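Local coordinates for sialidase domain-containing protein (Dyadobacter fermentans, PDB 5HX0) that is of unknown function but has a sialidase-like BNR-repeat domain and may bind or cleave carbohydrates, at residues Pro120-Cys128 / Cys139-Leu147; Glu70-Arg81 / Val92-Ser103. All coordinates share one frame; numbering follows the deposited sequence.

Contact 1 of 2, residues Pro120-Cys128 / Cys139-Leu147. With ACT (acetate ion), chain D.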
loop_
_atom_site.group_PDB
_atom_site.type_symbol
_atom_site.label_atom_id
_atom_site.label_comp_id
_atom_site.label_asym_id
_atom_site.label_seq_id
_atom_site.Cartn_x
_atom_site.Cartn_y
_atom_site.Cartn_z
ATOM N N PRO A 120 -1.106 -1.604 6.692
ATOM C CA PRO A 120 -0.147 -2.727 6.759
ATOM C C PRO A 120 -0.806 -4.087 6.918
ATOM O O PRO A 120 -0.180 -5.109 6.602
ATOM C CB PRO A 120 0.715 -2.370 7.985
ATOM C CG PRO A 120 0.660 -0.846 8.025
ATOM C CD PRO A 120 -0.812 -0.568 7.693
ATOM N N PHE A 121 -2.051 -4.148 7.393
ATOM C CA PHE A 121 -2.661 -5.425 7.745
ATOM C C PHE A 121 -3.787 -5.844 6.818
ATOM O O PHE A 121 -4.425 -6.862 7.088
ATOM C CB PHE A 121 -3.160 -5.393 9.197
ATOM C CG PHE A 121 -2.078 -5.031 10.162
ATOM C CD1 PHE A 121 -1.110 -5.953 10.489
ATOM C CD2 PHE A 121 -1.978 -3.740 10.658
ATOM C CE1 PHE A 121 -0.074 -5.617 11.336
ATOM C CE2 PHE A 121 -0.950 -3.397 11.507
ATOM C CZ PHE A 121 0.008 -4.346 11.841
ATOM N N GLY A 122 -4.045 -5.113 5.736
ATOM C CA GLY A 122 -5.017 -5.583 4.760
ATOM C C GLY A 122 -5.533 -4.458 3.873
ATOM O O GLY A 122 -4.884 -3.420 3.719
ATOM N N GLY A 123 -6.728 -4.703 3.297
ATOM C CA GLY A 123 -7.340 -3.774 2.354
ATOM C C GLY A 123 -8.199 -2.731 3.052
ATOM O O GLY A 123 -8.801 -2.991 4.102
ATOM N N SER A 124 -8.229 -1.522 2.477
ATOM C CA SER A 124 -8.925 -0.386 3.076
ATOM C C SER A 124 -10.137 0.024 2.244
ATOM O O SER A 124 -10.150 -0.136 1.021
ATOM C CB SER A 124 -7.969 0.792 3.228
ATOM O OG SER A 124 -6.898 0.429 4.078
ATOM N N GLN A 125 -11.149 0.586 2.905
ATOM C CA GLN A 125 -12.438 0.848 2.263
ATOM C C GLN A 125 -12.818 2.326 2.311
ATOM O O GLN A 125 -12.298 3.094 3.122
ATOM C CB GLN A 125 -13.549 0.071 2.964
ATOM C CG GLN A 125 -13.279 -1.431 3.037
ATOM C CD GLN A 125 -13.246 -2.038 1.663
ATOM O OE1 GLN A 125 -12.196 -2.455 1.184
ATOM N NE2 GLN A 125 -14.401 -2.073 1.001
ATOM N N ASP A 126 -13.779 2.688 1.456
ATOM C CA ASP A 126 -14.609 3.890 1.577
ATOM C C ASP A 126 -13.958 5.053 2.332
ATOM O O ASP A 126 -14.379 5.371 3.453
ATOM C CB ASP A 126 -15.921 3.549 2.291
ATOM C CG ASP A 126 -16.680 2.403 1.633
ATOM O OD1 ASP A 126 -16.052 1.557 0.969
ATOM O OD2 ASP A 126 -17.923 2.342 1.793
ATOM N N PRO A 127 -12.951 5.719 1.778
ATOM C CA PRO A 127 -12.372 6.871 2.490
ATOM C C PRO A 127 -13.399 7.985 2.598
ATOM O O PRO A 127 -13.968 8.419 1.596
ATOM C CB PRO A 127 -11.193 7.291 1.600
ATOM C CG PRO A 127 -11.665 6.853 0.169
ATOM C CD PRO A 127 -12.466 5.589 0.386
ATOM N N CYS A 128 -13.619 8.469 3.814
ATOM C CA CYS A 128 -14.572 9.542 4.053
ATOM C C CYS A 128 -13.828 10.761 4.592
ATOM O O CYS A 128 -13.386 10.756 5.739
ATOM C CB CYS A 128 -15.654 9.051 5.025
ATOM S SG CYS A 128 -16.741 7.891 4.161
ATOM N N CYS A 139 -9.659 11.587 7.466
ATOM C CA CYS A 139 -10.010 10.598 6.443
ATOM C C CYS A 139 -10.357 9.294 7.160
ATOM O O CYS A 139 -9.464 8.543 7.560
ATOM C CB CYS A 139 -8.874 10.402 5.432
ATOM S SG CYS A 139 -9.294 9.216 4.130
ATOM N N ALA A 140 -11.650 9.030 7.321
ATOM C CA ALA A 140 -12.105 7.809 7.970
ATOM C C ALA A 140 -12.092 6.651 6.982
ATOM O O ALA A 140 -12.323 6.822 5.775
ATOM C CB ALA A 140 -13.513 7.994 8.537
ATOM N N SER A 141 -11.797 5.463 7.496
ATOM C CA SER A 141 -11.802 4.272 6.647
ATOM C C SER A 141 -12.143 3.069 7.523
ATOM O O SER A 141 -12.450 3.211 8.715
ATOM C CB SER A 141 -10.445 4.125 5.938
ATOM O OG SER A 141 -10.436 2.999 5.074
ATOM N N TYR A 142 -12.067 1.880 6.930
ATOM C CA TYR A 142 -12.174 0.618 7.653
ATOM C C TYR A 142 -11.575 -0.462 6.765
ATOM O O TYR A 142 -11.319 -0.232 5.583
ATOM C CB TYR A 142 -13.616 0.290 8.057
ATOM C CG TYR A 142 -14.672 0.360 6.953
ATOM C CD1 TYR A 142 -15.008 -0.778 6.231
ATOM C CD2 TYR A 142 -15.368 1.546 6.686
ATOM C CE1 TYR A 142 -15.992 -0.752 5.258
ATOM C CE2 TYR A 142 -16.361 1.582 5.692
ATOM C CZ TYR A 142 -16.653 0.421 4.986
ATOM O OH TYR A 142 -17.619 0.403 4.000
ATOM N N GLY A 143 -11.305 -1.637 7.354
ATOM C CA GLY A 143 -10.428 -2.598 6.712
ATOM C C GLY A 143 -10.901 -4.041 6.761
ATOM O O GLY A 143 -11.774 -4.427 7.560
ATOM N N TRP A 144 -10.252 -4.850 5.904
ATOM C CA TRP A 144 -10.470 -6.286 5.763
ATOM C C TRP A 144 -9.129 -6.997 5.795
ATOM O O TRP A 144 -8.218 -6.627 5.047
ATOM C CB TRP A 144 -11.157 -6.619 4.425
ATOM C CG TRP A 144 -12.561 -6.148 4.345
ATOM C CD1 TRP A 144 -13.021 -5.016 3.727
ATOM C CD2 TRP A 144 -13.709 -6.802 4.912
ATOM N NE1 TRP A 144 -14.396 -4.931 3.878
ATOM C CE2 TRP A 144 -14.835 -6.015 4.599
ATOM C CE3 TRP A 144 -13.885 -7.973 5.659
ATOM C CZ2 TRP A 144 -16.131 -6.370 4.997
ATOM C CZ3 TRP A 144 -15.162 -8.328 6.051
ATOM C CH2 TRP A 144 -16.272 -7.529 5.723
ATOM N N ALA A 145 -9.017 -8.045 6.609
ATOM C CA ALA A 145 -7.790 -8.828 6.649
ATOM C C ALA A 145 -7.998 -10.166 5.952
ATOM O O ALA A 145 -9.121 -10.660 5.827
ATOM C CB ALA A 145 -7.327 -9.030 8.105
ATOM N N PHE A 146 -6.900 -10.766 5.492
ATOM C CA PHE A 146 -6.981 -12.001 4.717
ATOM C C PHE A 146 -6.127 -13.042 5.417
ATOM O O PHE A 146 -4.900 -12.963 5.388
ATOM C CB PHE A 146 -6.560 -11.759 3.264
ATOM C CG PHE A 146 -7.513 -10.831 2.541
ATOM C CD1 PHE A 146 -7.464 -9.462 2.760
ATOM C CD2 PHE A 146 -8.505 -11.340 1.721
ATOM C CE1 PHE A 146 -8.392 -8.595 2.137
ATOM C CE2 PHE A 146 -9.417 -10.491 1.086
ATOM C CZ PHE A 146 -9.352 -9.109 1.298
ATOM N N LEU A 147 -6.779 -14.009 6.044
ATOM C CA LEU A 147 -6.106 -14.933 6.938
ATOM C C LEU A 147 -5.958 -16.296 6.288
ATOM O O LEU A 147 -6.725 -16.673 5.398
ATOM C CB LEU A 147 -6.874 -15.077 8.255
ATOM C CG LEU A 147 -6.563 -14.064 9.357
ATOM C CD1 LEU A 147 -6.855 -12.651 8.901
ATOM C CD2 LEU A 147 -7.385 -14.405 10.612
HETATM C C ACT D . -18.392 -1.140 0.847
HETATM O O ACT D . -17.269 -1.089 1.417
HETATM O OXT ACT D . -18.996 -0.041 0.649
HETATM C CH3 ACT D . -18.979 -2.460 0.437
HETATM O O HOH W 1 -4.518 -9.196 5.687
#

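Contact 2 of 2, residues Glu70-Arg81 / Val92-Ser103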
loop_
_atom_site.group_PDB
_atom_site.type_symbol
_atom_site.label_atom_id
_atom_site.label_comp_id
_atom_site.label_asym_id
_atom_site.label_seq_id
_atom_site.Cartn_x
_atom_site.Cartn_y
_atom_site.Cartn_z
ATOM N N GLU A 70 -7.838 24.046 -4.214
ATOM C CA GLU A 70 -7.621 22.694 -4.706
ATOM C C GLU A 70 -8.738 21.778 -4.226
ATOM O O GLU A 70 -9.008 21.688 -3.027
ATOM C CB GLU A 70 -6.265 22.168 -4.238
ATOM C CG GLU A 70 -5.927 20.791 -4.806
ATOM C CD GLU A 70 -4.482 20.419 -4.492
ATOM O OE1 GLU A 70 -4.223 19.895 -3.388
ATOM O OE2 GLU A 70 -3.605 20.686 -5.338
ATOM N N ILE A 71 -9.384 21.096 -5.168
ATOM C CA ILE A 71 -10.372 20.077 -4.865
ATOM C C ILE A 71 -9.646 18.746 -4.719
ATOM O O ILE A 71 -8.886 18.343 -5.608
ATOM C CB ILE A 71 -11.427 20.011 -5.983
ATOM C CG1 ILE A 71 -12.062 21.392 -6.194
ATOM C CG2 ILE A 71 -12.486 18.931 -5.684
ATOM C CD1 ILE A 71 -12.682 21.547 -7.576
ATOM N N VAL A 72 -9.865 18.063 -3.602
ATOM C CA VAL A 72 -9.202 16.790 -3.323
ATOM C C VAL A 72 -10.283 15.726 -3.223
ATOM O O VAL A 72 -11.150 15.805 -2.346
ATOM C CB VAL A 72 -8.387 16.842 -2.022
ATOM C CG1 VAL A 72 -7.642 15.489 -1.830
ATOM C CG2 VAL A 72 -7.422 18.008 -2.045
ATOM N N LEU A 73 -10.230 14.718 -4.092
ATOM C CA LEU A 73 -11.208 13.634 -4.051
ATOM C C LEU A 73 -10.503 12.323 -3.718
ATOM O O LEU A 73 -9.593 11.898 -4.444
ATOM C CB LEU A 73 -11.983 13.530 -5.373
ATOM C CG LEU A 73 -13.037 12.411 -5.501
ATOM C CD1 LEU A 73 -14.101 12.807 -6.542
ATOM C CD2 LEU A 73 -12.438 11.065 -5.897
ATOM N N ALA A 74 -10.951 11.679 -2.636
ATOM C CA ALA A 74 -10.392 10.409 -2.169
ATOM C C ALA A 74 -11.288 9.279 -2.637
ATOM O O ALA A 74 -12.510 9.440 -2.689
ATOM C CB ALA A 74 -10.305 10.375 -0.642
ATOM N N PHE A 75 -10.685 8.139 -2.979
ATOM C CA PHE A 75 -11.488 6.976 -3.330
ATOM C C PHE A 75 -10.697 5.708 -3.050
ATOM O O PHE A 75 -9.489 5.730 -2.786
ATOM C CB PHE A 75 -11.978 7.015 -4.801
ATOM C CG PHE A 75 -10.867 7.053 -5.833
ATOM C CD1 PHE A 75 -10.211 8.247 -6.119
ATOM C CD2 PHE A 75 -10.512 5.915 -6.539
ATOM C CE1 PHE A 75 -9.211 8.314 -7.073
ATOM C CE2 PHE A 75 -9.510 5.969 -7.507
ATOM C CZ PHE A 75 -8.863 7.163 -7.778
ATOM N N ARG A 76 -11.424 4.599 -3.052
ATOM C CA ARG A 76 -10.840 3.271 -2.916
ATOM C C ARG A 76 -10.423 2.783 -4.292
ATOM O O ARG A 76 -11.242 2.762 -5.219
ATOM C CB ARG A 76 -11.860 2.294 -2.314
ATOM C CG ARG A 76 -11.354 0.828 -2.199
ATOM C CD ARG A 76 -12.525 -0.093 -1.800
ATOM N NE ARG A 76 -12.118 -1.488 -1.538
ATOM C CZ ARG A 76 -12.051 -2.441 -2.467
ATOM N NH1 ARG A 76 -12.335 -2.169 -3.748
ATOM N NH2 ARG A 76 -11.690 -3.676 -2.123
ATOM N N ARG A 77 -9.167 2.356 -4.418
ATOM C CA ARG A 77 -8.688 1.743 -5.650
ATOM C C ARG A 77 -8.159 0.346 -5.361
ATOM O O ARG A 77 -7.370 0.151 -4.431
ATOM C CB ARG A 77 -7.613 2.593 -6.337
ATOM C CG ARG A 77 -7.333 2.082 -7.753
ATOM C CD ARG A 77 -6.409 3.018 -8.536
ATOM N NE ARG A 77 -5.030 2.906 -8.055
ATOM C CZ ARG A 77 -3.964 3.335 -8.723
ATOM N NH1 ARG A 77 -2.740 3.190 -8.196
ATOM N NH2 ARG A 77 -4.121 3.899 -9.917
ATOM N N ALA A 78 -8.608 -0.619 -6.153
ATOM C CA ALA A 78 -8.208 -2.013 -6.028
ATOM C C ALA A 78 -8.101 -2.595 -7.430
ATOM O O ALA A 78 -8.675 -2.045 -8.379
ATOM C CB ALA A 78 -9.226 -2.811 -5.195
ATOM N N PRO A 79 -7.373 -3.700 -7.600
ATOM C CA PRO A 79 -7.347 -4.343 -8.915
ATOM C C PRO A 79 -8.750 -4.690 -9.374
ATOM O O PRO A 79 -9.580 -5.147 -8.584
ATOM C CB PRO A 79 -6.505 -5.607 -8.683
ATOM C CG PRO A 79 -5.625 -5.271 -7.521
ATOM C CD PRO A 79 -6.468 -4.365 -6.634
ATOM N N ASP A 80 -9.030 -4.420 -10.651
ATOM C CA ASP A 80 -10.118 -5.133 -11.313
ATOM C C ASP A 80 -9.648 -6.564 -11.507
ATOM O O ASP A 80 -8.651 -6.790 -12.195
ATOM C CB ASP A 80 -10.469 -4.499 -12.656
ATOM C CG ASP A 80 -11.733 -5.118 -13.277
ATOM O OD1 ASP A 80 -11.809 -6.370 -13.401
ATOM O OD2 ASP A 80 -12.672 -4.352 -13.604
ATOM N N ARG A 81 -10.343 -7.524 -10.879
ATOM C CA ARG A 81 -9.832 -8.892 -10.827
ATOM C C ARG A 81 -9.764 -9.533 -12.203
ATOM O O ARG A 81 -9.131 -10.585 -12.349
ATOM C CB ARG A 81 -10.686 -9.746 -9.875
ATOM C CG ARG A 81 -10.772 -9.181 -8.419
ATOM C CD ARG A 81 -9.413 -9.109 -7.756
ATOM N NE ARG A 81 -8.859 -10.455 -7.575
ATOM C CZ ARG A 81 -7.866 -10.755 -6.733
ATOM N NH1 ARG A 81 -7.298 -9.814 -5.990
ATOM N NH2 ARG A 81 -7.430 -12.004 -6.643
ATOM N N VAL A 92 -13.903 -6.702 -1.554
ATOM C CA VAL A 92 -12.771 -6.975 -0.674
ATOM C C VAL A 92 -11.562 -7.335 -1.525
ATOM O O VAL A 92 -11.679 -8.048 -2.532
ATOM C CB VAL A 92 -13.045 -8.079 0.384
ATOM C CG1 VAL A 92 -14.181 -7.653 1.324
ATOM C CG2 VAL A 92 -13.301 -9.441 -0.259
ATOM N N ASP A 93 -10.410 -6.840 -1.113
ATOM C CA ASP A 93 -9.151 -7.126 -1.792
ATOM C C ASP A 93 -8.026 -6.686 -0.866
ATOM O O ASP A 93 -8.059 -5.543 -0.401
ATOM C CB ASP A 93 -9.078 -6.379 -3.139
ATOM C CG ASP A 93 -7.922 -6.869 -4.027
ATOM O OD1 ASP A 93 -6.754 -6.856 -3.572
ATOM O OD2 ASP A 93 -8.189 -7.283 -5.184
ATOM N N PRO A 94 -7.027 -7.533 -0.554
ATOM C CA PRO A 94 -5.958 -7.076 0.362
ATOM C C PRO A 94 -5.237 -5.839 -0.140
ATOM O O PRO A 94 -4.732 -5.049 0.667
ATOM C CB PRO A 94 -5.007 -8.286 0.439
ATOM C CG PRO A 94 -5.259 -9.053 -0.880
ATOM C CD PRO A 94 -6.752 -8.879 -1.102
ATOM N N ASN A 95 -5.212 -5.619 -1.457
ATOM C CA ASN A 95 -4.472 -4.487 -2.006
ATOM C C ASN A 95 -5.362 -3.296 -2.368
ATOM O O ASN A 95 -4.970 -2.489 -3.212
ATOM C CB ASN A 95 -3.660 -4.938 -3.214
ATOM C CG ASN A 95 -2.577 -5.922 -2.823
ATOM O OD1 ASN A 95 -2.704 -7.131 -3.043
ATOM N ND2 ASN A 95 -1.533 -5.414 -2.172
ATOM N N SER A 96 -6.530 -3.150 -1.735
ATOM C CA SER A 96 -7.319 -1.939 -1.925
ATOM C C SER A 96 -6.724 -0.830 -1.061
ATOM O O SER A 96 -6.541 -0.997 0.159
ATOM C CB SER A 96 -8.801 -2.169 -1.601
ATOM O OG SER A 96 -9.022 -2.450 -0.212
ATOM N N TYR A 97 -6.359 0.273 -1.706
ATOM C CA TYR A 97 -5.720 1.409 -1.064
ATOM C C TYR A 97 -6.610 2.641 -1.120
ATOM O O TYR A 97 -7.511 2.751 -1.948
ATOM C CB TYR A 97 -4.381 1.746 -1.735
ATOM C CG TYR A 97 -3.398 0.587 -1.806
ATOM C CD1 TYR A 97 -3.387 -0.407 -0.838
ATOM C CD2 TYR A 97 -2.484 0.501 -2.852
ATOM C CE1 TYR A 97 -2.467 -1.476 -0.898
ATOM C CE2 TYR A 97 -1.565 -0.550 -2.931
ATOM C CZ TYR A 97 -1.553 -1.534 -1.963
ATOM O OH TYR A 97 -0.630 -2.575 -2.069
ATOM N N LEU A 98 -6.330 3.584 -0.236
ATOM C CA LEU A 98 -6.990 4.885 -0.261
ATOM C C LEU A 98 -6.132 5.827 -1.097
ATOM O O LEU A 98 -4.965 6.065 -0.760
ATOM C CB LEU A 98 -7.179 5.412 1.161
ATOM C CG LEU A 98 -7.838 4.469 2.195
ATOM C CD1 LEU A 98 -8.107 5.223 3.521
ATOM C CD2 LEU A 98 -9.134 3.825 1.677
ATOM N N VAL A 99 -6.693 6.350 -2.191
ATOM C CA VAL A 99 -5.948 7.214 -3.104
ATOM C C VAL A 99 -6.762 8.471 -3.391
ATOM O O VAL A 99 -7.940 8.571 -3.041
ATOM C CB VAL A 99 -5.586 6.485 -4.424
ATOM C CG1 VAL A 99 -4.760 5.224 -4.143
ATOM C CG2 VAL A 99 -6.820 6.128 -5.193
ATOM N N SER A 100 -6.129 9.433 -4.067
ATOM C CA SER A 100 -6.809 10.682 -4.398
ATOM C C SER A 100 -6.419 11.182 -5.781
ATOM O O SER A 100 -5.322 10.905 -6.277
ATOM C CB SER A 100 -6.488 11.797 -3.377
ATOM O OG SER A 100 -5.111 12.123 -3.455
ATOM N N VAL A 101 -7.328 11.960 -6.383
ATOM C CA VAL A 101 -7.010 12.805 -7.527
ATOM C C VAL A 101 -7.468 14.208 -7.166
ATOM O O VAL A 101 -8.234 14.405 -6.217
ATOM C CB VAL A 101 -7.654 12.329 -8.860
ATOM C CG1 VAL A 101 -6.997 10.997 -9.340
ATOM C CG2 VAL A 101 -9.159 12.160 -8.701
ATOM N N LYS A 102 -6.956 15.197 -7.913
ATOM C CA LYS A 102 -7.121 16.610 -7.563
ATOM C C LYS A 102 -7.530 17.429 -8.782
ATOM O O LYS A 102 -7.268 17.049 -9.928
ATOM C CB LYS A 102 -5.816 17.195 -6.979
ATOM C CG LYS A 102 -5.372 16.511 -5.696
ATOM C CD LYS A 102 -3.978 16.986 -5.243
ATOM C CE LYS A 102 -3.727 16.499 -3.796
ATOM N NZ LYS A 102 -2.327 16.646 -3.285
ATOM N N SER A 103 -8.157 18.579 -8.516
ATOM C CA SER A 103 -8.686 19.442 -9.570
ATOM C C SER A 103 -8.723 20.878 -9.070
ATOM O O SER A 103 -8.908 21.129 -7.879
ATOM C CB SER A 103 -10.104 19.007 -9.991
ATOM O OG SER A 103 -10.649 19.880 -10.981
HETATM O O HOH W 2 -1.535 19.141 -3.849
HETATM O O HOH W 3 -10.592 -4.502 0.738
HETATM O O HOH W 4 -10.458 -6.235 -6.254
#

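Contact 1 of 2, residues Pro120-Cys128 / Cys139-Leu147
The side chain of Q125 lies over one face of the Y142 ring, its CB 3.7 Å from the ring centroid in a CH-pi contact displaced toward the rim. With CG beside the backbone N (chi1 -55°) and the chain bent at chi2, the amide carbon CD comes to the edge of the W144 indole, 3.6 Å from CD1. A glutamine suits this place because its methylenes pack on the aromatic rings while its amide serves polar partners: OE1 accepts from R76 NE, and NE2 donates to an acetate oxygen, O, at 3.1 Å. The acetate, probably from the crystallisation liquor, also approaches D126, whose OD2 lies 3.0 Å from Y142 OH. The backbones pair in two antiparallel ladders, G123-S124 with W144-G143 and C128 with A140, whose register slips by one residue between them. At the slip S141 OG donates to the carbonyl oxygen of Q125 over 2.7 Å, in the carbonyl plane on a lone pair, which gives the buried carbonyl a side-chain donor. At phi 160° and psi -158° a side chain on G122 would press on the preceding carbonyl O, so glycine fits, and its CA rests 3.4 Å from W144 O. Strand 137-145 pairs on with 165-175 in the same sheet, while L98 of strand 97-103, in the preceding sheet, packs against S124, P127 and S141.

Contact 2 of 2, residues Glu70-Arg81 / Val92-Ser103
F75 and V99 form the apolar centre, with V99 CG2 standing over one face of the phenyl ring, 3.6 Å from its centroid. F75 holds CG between its backbone N and carbonyl carbon (chi1 60°), which turns the ring across the neighbouring strand, where V101 CG1 meets its edge. Branched valines suit this position, as each offers a methyl to the flat ring. Backbone bonds run from I71-S103 to R77-Y97 in an unbroken antiparallel ladder. Within it R76, paired with L98, extends from CG to NE and lays its guanidinium against S96, whose CB lies 3.3 Å from NH2 and over the face. A water ties R76 NH2 to D93 N and S96 OG, which also bonds to S124 O. D93 OD1 accepts from N95 N through its anti lone pair, closing an Asx turn, while OD2 takes R81 NH1 at 2.8 Å from above the carboxylate plane. R81 also pairs with E86. At the other end E70 OE1 and K102 NZ make a long salt bridge of 3.8 Å, bridged by a water, and K102 also pairs with E114. R76, R77 and the salt-bridged ends thus flank the apolar cluster, and D93, fixed through both oxygens, shapes the loop entering strand 97-103.

In the fold
Contact 2 comes wholly earlier in the chain than contact 1, and their centres lie 11 Å apart, each about 13 Å from the centre of the chain. They belong to successive antiparallel sheets: 70-81 and 92-103 supply the two middle strands of the sheet 56-65, 71-79, 97-103, 114-117, whereas 120-128 and 139-147 form a hairpin in the next. Such a succession of sheets is consistent with blades of the beta-propeller expected for this family. The two meet directly, S96 OG reaching S124 O at 2.9 Å in a probable hydrogen bond, so polar bonds as well as packing join the sheets. Residues of both contacts also meet the second subunit.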